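Local coordinates for ATP-dependent DNA helicase (Mycobacterium smegmatis, PDB 5V9X), which probably uses ATP hydrolysis to move 3'-to-5' along single-stranded DNA and unwind RNA:DNA hybrids, as a helicase of the Lhr family, at residues 98-103 with 185-191; 762-766 with 836-842. All blocks are in the same frame, centred on the assembly; numbering follows the deposited sequence.

Contact 1: residues 98-103 with 185-191; sequences TQVLYV and VRTVIVD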
ATOM      1  N   THR A  98       5.439   3.991  30.202  1.00 60.86           N
ATOM      2  CA  THR A  98       4.487   3.805  29.114  1.00 57.47           C
ATOM      3  C   THR A  98       3.887   2.405  29.175  1.00 57.79           C
ATOM      4  O   THR A  98       4.612   1.406  29.130  1.00 61.04           O
ATOM      5  CB  THR A  98       5.168   4.045  27.768  1.00 56.56           C
ATOM      6  OG1 THR A  98       5.717   5.369  27.738  1.00 51.86           O
ATOM      7  CG2 THR A  98       4.164   3.897  26.638  1.00 56.43           C
ATOM      8  N   GLN A  99       2.560   2.336  29.282  1.00 54.29           N
ATOM      9  CA  GLN A  99       1.837   1.089  29.506  1.00 51.04           C
ATOM     10  C   GLN A  99       1.192   0.527  28.247  1.00 48.75           C
ATOM     11  O   GLN A  99       1.181  -0.693  28.056  1.00 49.39           O
ATOM     12  CB  GLN A  99       0.757   1.293  30.573  1.00 55.43           C
ATOM     13  CG  GLN A  99       1.301   1.569  31.967  1.00 67.78           C
ATOM     14  CD  GLN A  99       1.765   0.311  32.672  1.00 74.55           C
ATOM     15  OE1 GLN A  99       1.001  -0.643  32.834  1.00 74.34           O
ATOM     16  NE2 GLN A  99       3.025   0.299  33.095  1.00 79.04           N
ATOM     17  N   VAL A 100       0.642   1.384  27.391  1.00 46.95           N
ATOM     18  CA  VAL A 100      -0.017   0.969  26.159  1.00 43.61           C
ATOM     19  C   VAL A 100       0.721   1.595  24.985  1.00 38.31           C
ATOM     20  O   VAL A 100       1.083   2.774  25.028  1.00 44.62           O
ATOM     21  CB  VAL A 100      -1.508   1.372  26.150  1.00 45.37           C
ATOM     22  CG1 VAL A 100      -2.157   1.014  24.820  1.00 42.73           C
ATOM     23  CG2 VAL A 100      -2.245   0.707  27.304  1.00 43.37           C
ATOM     24  N   LEU A 101       0.950   0.801  23.940  1.00 34.49           N
ATOM     25  CA  LEU A 101       1.619   1.265  22.728  1.00 36.73           C
ATOM     26  C   LEU A 101       0.692   1.032  21.542  1.00 42.29           C
ATOM     27  O   LEU A 101       0.434  -0.114  21.162  1.00 47.90           O
ATOM     28  CB  LEU A 101       2.955   0.552  22.525  1.00 38.30           C
ATOM     29  CG  LEU A 101       3.747   0.976  21.283  1.00 39.59           C
ATOM     30  CD1 LEU A 101       4.182   2.430  21.384  1.00 36.69           C
ATOM     31  CD2 LEU A 101       4.944   0.069  21.064  1.00 42.64           C
ATOM     32  N   TYR A 102       0.192   2.118  20.962  1.00 43.03           N
ATOM     33  CA  TYR A 102      -0.622   2.068  19.757  1.00 42.51           C
ATOM     34  C   TYR A 102       0.233   2.481  18.567  1.00 46.58           C
ATOM     35  O   TYR A 102       0.890   3.527  18.605  1.00 51.32           O
ATOM     36  CB  TYR A 102      -1.843   2.983  19.891  1.00 36.13           C
ATOM     37  CG  TYR A 102      -2.623   3.189  18.609  1.00 37.01           C
ATOM     38  CD1 TYR A 102      -2.228   4.144  17.681  1.00 38.97           C
ATOM     39  CD2 TYR A 102      -3.765   2.448  18.338  1.00 33.81           C
ATOM     40  CE1 TYR A 102      -2.933   4.341  16.515  1.00 38.62           C
ATOM     41  CE2 TYR A 102      -4.480   2.643  17.173  1.00 33.56           C
ATOM     42  CZ  TYR A 102      -4.057   3.591  16.261  1.00 37.14           C
ATOM     43  OH  TYR A 102      -4.756   3.801  15.093  1.00 35.88           O
ATOM     44  N   VAL A 103       0.218   1.668  17.512  1.00 43.48           N
ATOM     45  CA  VAL A 103       1.000   1.922  16.306  1.00 42.25           C
ATOM     46  C   VAL A 103       0.046   2.102  15.135  1.00 43.58           C
ATOM     47  O   VAL A 103      -0.800   1.237  14.877  1.00 43.90           O
ATOM     48  CB  VAL A 103       1.998   0.784  16.023  1.00 40.39           C
ATOM     49  CG1 VAL A 103       2.782   1.073  14.753  1.00 41.22           C
ATOM     50  CG2 VAL A 103       2.940   0.594  17.202  1.00 36.54           C
ATOM     51  N   VAL A 185       5.798  -1.595  28.890  1.00 52.35           N
ATOM     52  CA  VAL A 185       4.665  -1.768  27.988  1.00 53.47           C
ATOM     53  C   VAL A 185       4.044  -3.140  28.187  1.00 55.86           C
ATOM     54  O   VAL A 185       4.733  -4.168  28.149  1.00 60.97           O
ATOM     55  CB  VAL A 185       5.105  -1.561  26.531  1.00 52.12           C
ATOM     56  CG1 VAL A 185       4.034  -2.066  25.574  1.00 47.24           C
ATOM     57  CG2 VAL A 185       5.399  -0.092  26.268  1.00 51.05           C
ATOM     58  N   ARG A 186       2.729  -3.161  28.407  1.00 54.56           N
ATOM     59  CA  ARG A 186       1.973  -4.399  28.557  1.00 56.18           C
ATOM     60  C   ARG A 186       1.093  -4.727  27.362  1.00 53.40           C
ATOM     61  O   ARG A 186       0.851  -5.906  27.099  1.00 59.16           O
ATOM     62  CB  ARG A 186       1.097  -4.338  29.816  1.00 60.75           C
ATOM     63  CG  ARG A 186       1.882  -4.249  31.116  1.00 68.26           C
ATOM     64  CD  ARG A 186       0.966  -4.264  32.332  1.00 79.04           C
ATOM     65  NE  ARG A 186       1.721  -4.202  33.582  1.00 90.62           N
ATOM     66  CZ  ARG A 186       1.170  -4.155  34.791  1.00 98.56           C
ATOM     67  NH1 ARG A 186      -0.150  -4.163  34.925  1.00103.42           N
ATOM     68  NH2 ARG A 186       1.940  -4.101  35.869  1.00 99.34           N
ATOM     69  N   THR A 187       0.609  -3.722  26.636  1.00 47.46           N
ATOM     70  CA  THR A 187      -0.261  -3.921  25.488  1.00 45.98           C
ATOM     71  C   THR A 187       0.336  -3.228  24.272  1.00 49.59           C
ATOM     72  O   THR A 187       0.926  -2.149  24.387  1.00 58.43           O
ATOM     73  CB  THR A 187      -1.677  -3.377  25.760  1.00 46.78           C
ATOM     74  OG1 THR A 187      -2.219  -4.000  26.931  1.00 49.31           O
ATOM     75  CG2 THR A 187      -2.605  -3.640  24.580  1.00 43.39           C
ATOM     76  N   VAL A 188       0.190  -3.859  23.110  1.00 43.56           N
ATOM     77  CA  VAL A 188       0.604  -3.284  21.835  1.00 42.09           C
ATOM     78  C   VAL A 188      -0.554  -3.421  20.858  1.00 49.75           C
ATOM     79  O   VAL A 188      -0.954  -4.540  20.516  1.00 55.99           O
ATOM     80  CB  VAL A 188       1.867  -3.959  21.273  1.00 42.48           C
ATOM     81  CG1 VAL A 188       2.119  -3.496  19.848  1.00 38.44           C
ATOM     82  CG2 VAL A 188       3.067  -3.647  22.152  1.00 48.25           C
ATOM     83  N   ILE A 189      -1.088  -2.288  20.412  1.00 46.56           N
ATOM     84  CA  ILE A 189      -2.161  -2.251  19.426  1.00 40.66           C
ATOM     85  C   ILE A 189      -1.553  -1.905  18.076  1.00 41.73           C
ATOM     86  O   ILE A 189      -0.849  -0.894  17.946  1.00 44.06           O
ATOM     87  CB  ILE A 189      -3.248  -1.235  19.818  1.00 36.02           C
ATOM     88  CG1 ILE A 189      -3.745  -1.498  21.241  1.00 33.24           C
ATOM     89  CG2 ILE A 189      -4.405  -1.282  18.829  1.00 31.67           C
ATOM     90  CD1 ILE A 189      -4.780  -0.501  21.718  1.00 31.91           C
ATOM     91  N   VAL A 190      -1.806  -2.742  17.077  1.00 41.61           N
ATOM     92  CA  VAL A 190      -1.355  -2.510  15.712  1.00 40.54           C
ATOM     93  C   VAL A 190      -2.606  -2.289  14.874  1.00 42.59           C
ATOM     94  O   VAL A 190      -3.244  -3.246  14.420  1.00 46.49           O
ATOM     95  CB  VAL A 190      -0.506  -3.667  15.173  1.00 40.70           C
ATOM     96  CG1 VAL A 190      -0.123  -3.412  13.722  1.00 36.99           C
ATOM     97  CG2 VAL A 190       0.739  -3.849  16.026  1.00 41.68           C
ATOM     98  N   ASP A 191      -2.961  -1.024  14.678  1.00 40.27           N
ATOM     99  CA  ASP A 191      -4.146  -0.665  13.913  1.00 41.04           C
ATOM    100  C   ASP A 191      -3.854  -0.744  12.420  1.00 38.54           C
ATOM    101  O   ASP A 191      -2.739  -0.469  11.971  1.00 46.98           O
ATOM    102  CB  ASP A 191      -4.607   0.741  14.283  1.00 44.85           C
ATOM    103  CG  ASP A 191      -6.090   0.947  14.073  1.00 49.10           C
ATOM    104  OD1 ASP A 191      -6.697   0.183  13.293  1.00 49.75           O
ATOM    105  OD2 ASP A 191      -6.648   1.878  14.690  1.00 49.83           O
TER
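Backbone hydrogen bonds between L101, V103 and residues 187-191 join these two parallel strands. L101 N gives to T187 O, and L101 O takes I189 N at 2.8 Å. V103 repeats the pattern: its N gives to I189 O at 2.8 Å, and its O takes D191 N. The pairs V100-T187, L101-V188, Y102-I189 and V103-V190 are in register. Just before the strands, Q99 O accepts R186 N at 2.9 Å and, weakly, T187 N.

The two strands are neighbours in the middle of the seven-stranded parallel sheet of the first RecA-like domain. Strand 162-165 flanks 100-103, and strand 221-226 flanks 187-191. D191 is consistent with the aspartate of the Walker B (DEVH) box of this helicase superfamily. Its side chain is about 3 Å from the bound magnesium ion.

One side-chain hydrogen bond crosses the strands. Y102 OH gives to D191 OD2 at 2.7 Å, on the anti side of the carboxylate and 27° out of its plane. OD2 meets the ring at its edge, and the ring and carboxylate planes are 88° apart. The tyrosine CG is anti to the backbone N (chi1 170°), which carries the ring along the strand to D191.

Apolar contacts lie on both faces. Y102 CD2 rests 3.8 Å from I189 CG2, on the face covered by helix 75-88. On the other face L101 CB meets V188 CG2; V185 CG1, from just before the strand, also reaches L101 CB. At the partly solvent-exposed end, Q99 OE1 sits over one face of the R186 guanidinium, 3.7 Å from R186 NE.

Contact 2: residues 762-766 with 836-842; sequences IEPIV and YDVPALI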
ATOM      1  N   ILE A 762       8.974 -21.527 -17.995  1.00 71.58           N
ATOM      2  CA  ILE A 762       8.827 -20.147 -17.534  1.00 71.08           C
ATOM      3  C   ILE A 762       9.839 -19.824 -16.442  1.00 75.81           C
ATOM      4  O   ILE A 762      10.700 -18.954 -16.613  1.00 79.96           O
ATOM      5  CB  ILE A 762       7.389 -19.894 -17.050  1.00 71.88           C
ATOM      6  CG1 ILE A 762       6.445 -19.774 -18.247  1.00 69.65           C
ATOM      7  CG2 ILE A 762       7.330 -18.647 -16.190  1.00 76.74           C
ATOM      8  CD1 ILE A 762       6.684 -18.546 -19.092  1.00 71.73           C
ATOM      9  N   GLU A 763       9.740 -20.512 -15.303  1.00 75.63           N
ATOM     10  CA  GLU A 763      10.524 -20.130 -14.129  1.00 73.21           C
ATOM     11  C   GLU A 763      12.032 -20.101 -14.372  1.00 74.22           C
ATOM     12  O   GLU A 763      12.689 -19.178 -13.858  1.00 77.46           O
ATOM     13  CB  GLU A 763      10.173 -21.054 -12.955  1.00 74.93           C
ATOM     14  CG  GLU A 763      10.958 -20.772 -11.687  1.00 79.44           C
ATOM     15  CD  GLU A 763      10.202 -21.159 -10.431  1.00 85.61           C
ATOM     16  OE1 GLU A 763       8.957 -21.245 -10.490  1.00 86.39           O
ATOM     17  OE2 GLU A 763      10.851 -21.377  -9.385  1.00 87.92           O
ATOM     18  N   PRO A 764      12.639 -21.030 -15.120  1.00 67.49           N
ATOM     19  CA  PRO A 764      14.079 -20.882 -15.397  1.00 63.99           C
ATOM     20  C   PRO A 764      14.405 -19.652 -16.224  1.00 64.18           C
ATOM     21  O   PRO A 764      15.384 -18.957 -15.927  1.00 71.40           O
ATOM     22  CB  PRO A 764      14.427 -22.177 -16.143  1.00 62.76           C
ATOM     23  CG  PRO A 764      13.371 -23.139 -15.752  1.00 66.99           C
ATOM     24  CD  PRO A 764      12.130 -22.325 -15.606  1.00 67.64           C
ATOM     25  N   ILE A 765      13.608 -19.368 -17.257  1.00 58.60           N
ATOM     26  CA  ILE A 765      13.858 -18.204 -18.108  1.00 57.61           C
ATOM     27  C   ILE A 765      13.840 -16.924 -17.281  1.00 57.64           C
ATOM     28  O   ILE A 765      14.761 -16.101 -17.357  1.00 54.50           O
ATOM     29  CB  ILE A 765      12.830 -18.147 -19.252  1.00 55.72           C
ATOM     30  CG1 ILE A 765      13.104 -19.238 -20.286  1.00 55.99           C
ATOM     31  CG2 ILE A 765      12.826 -16.771 -19.904  1.00 56.20           C
ATOM     32  CD1 ILE A 765      12.024 -19.357 -21.341  1.00 50.92           C
ATOM     33  N   VAL A 766      12.786 -16.738 -16.483  1.00 58.66           N
ATOM     34  CA  VAL A 766      12.661 -15.526 -15.676  1.00 58.51           C
ATOM     35  C   VAL A 766      13.849 -15.386 -14.732  1.00 62.98           C
ATOM     36  O   VAL A 766      14.337 -14.276 -14.485  1.00 73.34           O
ATOM     37  CB  VAL A 766      11.321 -15.533 -14.915  1.00 58.14           C
ATOM     38  CG1 VAL A 766      11.263 -14.388 -13.919  1.00 57.09           C
ATOM     39  CG2 VAL A 766      10.160 -15.438 -15.892  1.00 58.07           C
ATOM     40  N   TYR A 836       7.017  -9.870  -9.088  1.00 56.16           N
ATOM     41  CA  TYR A 836       6.440 -10.819 -10.025  1.00 55.52           C
ATOM     42  C   TYR A 836       5.497 -11.779  -9.304  1.00 59.33           C
ATOM     43  O   TYR A 836       5.469 -11.870  -8.072  1.00 57.95           O
ATOM     44  CB  TYR A 836       7.533 -11.617 -10.740  1.00 49.56           C
ATOM     45  CG  TYR A 836       8.491 -10.802 -11.587  1.00 46.73           C
ATOM     46  CD1 TYR A 836       8.141  -9.547 -12.070  1.00 42.72           C
ATOM     47  CD2 TYR A 836       9.750 -11.298 -11.906  1.00 44.89           C
ATOM     48  CE1 TYR A 836       9.019  -8.810 -12.845  1.00 39.97           C
ATOM     49  CE2 TYR A 836      10.635 -10.567 -12.677  1.00 43.05           C
ATOM     50  CZ  TYR A 836      10.266  -9.326 -13.145  1.00 43.86           C
ATOM     51  OH  TYR A 836      11.149  -8.599 -13.912  1.00 48.34           O
ATOM     52  N   ASP A 837       4.712 -12.507 -10.102  1.00 58.36           N
ATOM     53  CA  ASP A 837       3.874 -13.610  -9.631  1.00 57.18           C
ATOM     54  C   ASP A 837       4.101 -14.755 -10.615  1.00 60.85           C
ATOM     55  O   ASP A 837       3.325 -14.951 -11.552  1.00 66.49           O
ATOM     56  CB  ASP A 837       2.400 -13.205  -9.539  1.00 57.24           C
ATOM     57  CG  ASP A 837       1.529 -14.289  -8.924  1.00 55.36           C
ATOM     58  OD1 ASP A 837       2.064 -15.351  -8.543  1.00 55.33           O
ATOM     59  OD2 ASP A 837       0.300 -14.076  -8.825  1.00 55.28           O
ATOM     60  N   VAL A 838       5.179 -15.503 -10.399  1.00 60.45           N
ATOM     61  CA  VAL A 838       5.579 -16.576 -11.307  1.00 58.08           C
ATOM     62  C   VAL A 838       4.594 -17.743 -11.245  1.00 55.40           C
ATOM     63  O   VAL A 838       4.225 -18.271 -12.303  1.00 55.81           O
ATOM     64  CB  VAL A 838       7.019 -17.034 -11.023  1.00 55.19           C
ATOM     65  CG1 VAL A 838       7.391 -18.204 -11.918  1.00 55.61           C
ATOM     66  CG2 VAL A 838       7.990 -15.879 -11.228  1.00 42.19           C
ATOM     67  N   PRO A 839       4.142 -18.193 -10.061  1.00 56.29           N
ATOM     68  CA  PRO A 839       3.084 -19.220 -10.045  1.00 57.37           C
ATOM     69  C   PRO A 839       1.869 -18.867 -10.889  1.00 59.71           C
ATOM     70  O   PRO A 839       1.291 -19.756 -11.527  1.00 67.14           O
ATOM     71  CB  PRO A 839       2.735 -19.325  -8.556  1.00 54.39           C
ATOM     72  CG  PRO A 839       4.007 -19.040  -7.876  1.00 54.70           C
ATOM     73  CD  PRO A 839       4.678 -17.971  -8.703  1.00 55.18           C
ATOM     74  N   ALA A 840       1.466 -17.595 -10.920  1.00 43.69           N
ATOM     75  CA  ALA A 840       0.356 -17.207 -11.783  1.00 54.17           C
ATOM     76  C   ALA A 840       0.746 -17.289 -13.254  1.00 52.63           C
ATOM     77  O   ALA A 840      -0.048 -17.740 -14.088  1.00 54.86           O
ATOM     78  CB  ALA A 840      -0.124 -15.801 -11.434  1.00 42.16           C
ATOM     79  N   LEU A 841       1.963 -16.857 -13.593  1.00 48.17           N
ATOM     80  CA  LEU A 841       2.421 -16.967 -14.973  1.00 45.47           C
ATOM     81  C   LEU A 841       2.529 -18.421 -15.409  1.00 51.12           C
ATOM     82  O   LEU A 841       2.271 -18.740 -16.575  1.00 55.80           O
ATOM     83  CB  LEU A 841       3.767 -16.262 -15.140  1.00 42.64           C
ATOM     84  CG  LEU A 841       4.371 -16.263 -16.548  1.00 47.01           C
ATOM     85  CD1 LEU A 841       3.416 -15.624 -17.546  1.00 44.17           C
ATOM     86  CD2 LEU A 841       5.714 -15.548 -16.568  1.00 49.48           C
ATOM     87  N   ILE A 842       2.890 -19.316 -14.488  1.00 53.65           N
ATOM     88  CA  ILE A 842       3.047 -20.724 -14.841  1.00 55.93           C
ATOM     89  C   ILE A 842       1.694 -21.354 -15.149  1.00 59.06           C
ATOM     90  O   ILE A 842       1.513 -21.991 -16.193  1.00 57.95           O
ATOM     91  CB  ILE A 842       3.786 -21.477 -13.721  1.00 55.53           C
ATOM     92  CG1 ILE A 842       5.274 -21.118 -13.741  1.00 52.65           C
ATOM     93  CG2 ILE A 842       3.589 -22.975 -13.864  1.00 50.14           C
ATOM     94  CD1 ILE A 842       6.026 -21.558 -12.508  1.00 48.39           C
TER
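I762 sets CG1 anti to the carbonyl carbon (chi1 -75°), which leaves CG2 anti to the backbone N; in L841 CG takes that place (chi1 -179°). These torsions bring I762 CG2 within 3.5 Å of L841 CD2, and the two side chains cross at about a right angle. Both residues are buried.

This is helix-helix packing in the DEAD/H associated region. Helix 759-769 meets the first turn of helix 838-849. The short segments run at 133° to each other, with their axes 10.4 Å apart at closest approach. No hydrogen bond crosses between them, so the contact rests on side-chain packing.

I762 is the centre of one patch. Its CG2 also meets I842 CG1 at 4.0 Å and V838 CG1 at 4.3 Å, so three side chains of the second helix gather round one methyl. F757 packs on I762 from outside the two segments.

V766 lies one turn further along the first helix. Its CG1 approaches Y836 CD2 obliquely at 4.0 Å, and V766 and Y836 pass alongside one another, pointing opposite ways. P712 of helix 707-725 touches both V766 and Y836, so a third helix joins this end. P764 kinks the first helix, since a proline N has no hydrogen to give to the preceding turn; the helix runs on, with V766 N bonded to I762 O.

D837 is the N-cap of the second helix. Its OD1 accepts A840 N in a weak capping bond of 3.3 Å.

At the exposed border, E763 extends its chain beyond CG across V838 and I842. OE1 lies against two methyls in van der Waals contact, 3.7 Å from V838 CG1 and 3.6 Å from I842 CD1.

Both segments of contact 1 precede those of contact 2 in the chain. Their centres are 41 Å apart, and their nearest atoms about 24 Å. They share no strand, helix or sheet. Contact 1 joins two central strands of the N-terminal parallel sheet, beside the bound nucleotide and magnesium ion. Contact 2 joins two helices of the DEAD/H associated region, far along the chain. Between them in sequence come the second parallel sheet and the winged helix region. Contact 1 thus belongs to the ATP-binding motor. Contact 2 belongs to the C-terminal part, with its nearest atom about 13 Å from the bound nucleic acid, against about 9 Å for contact 1.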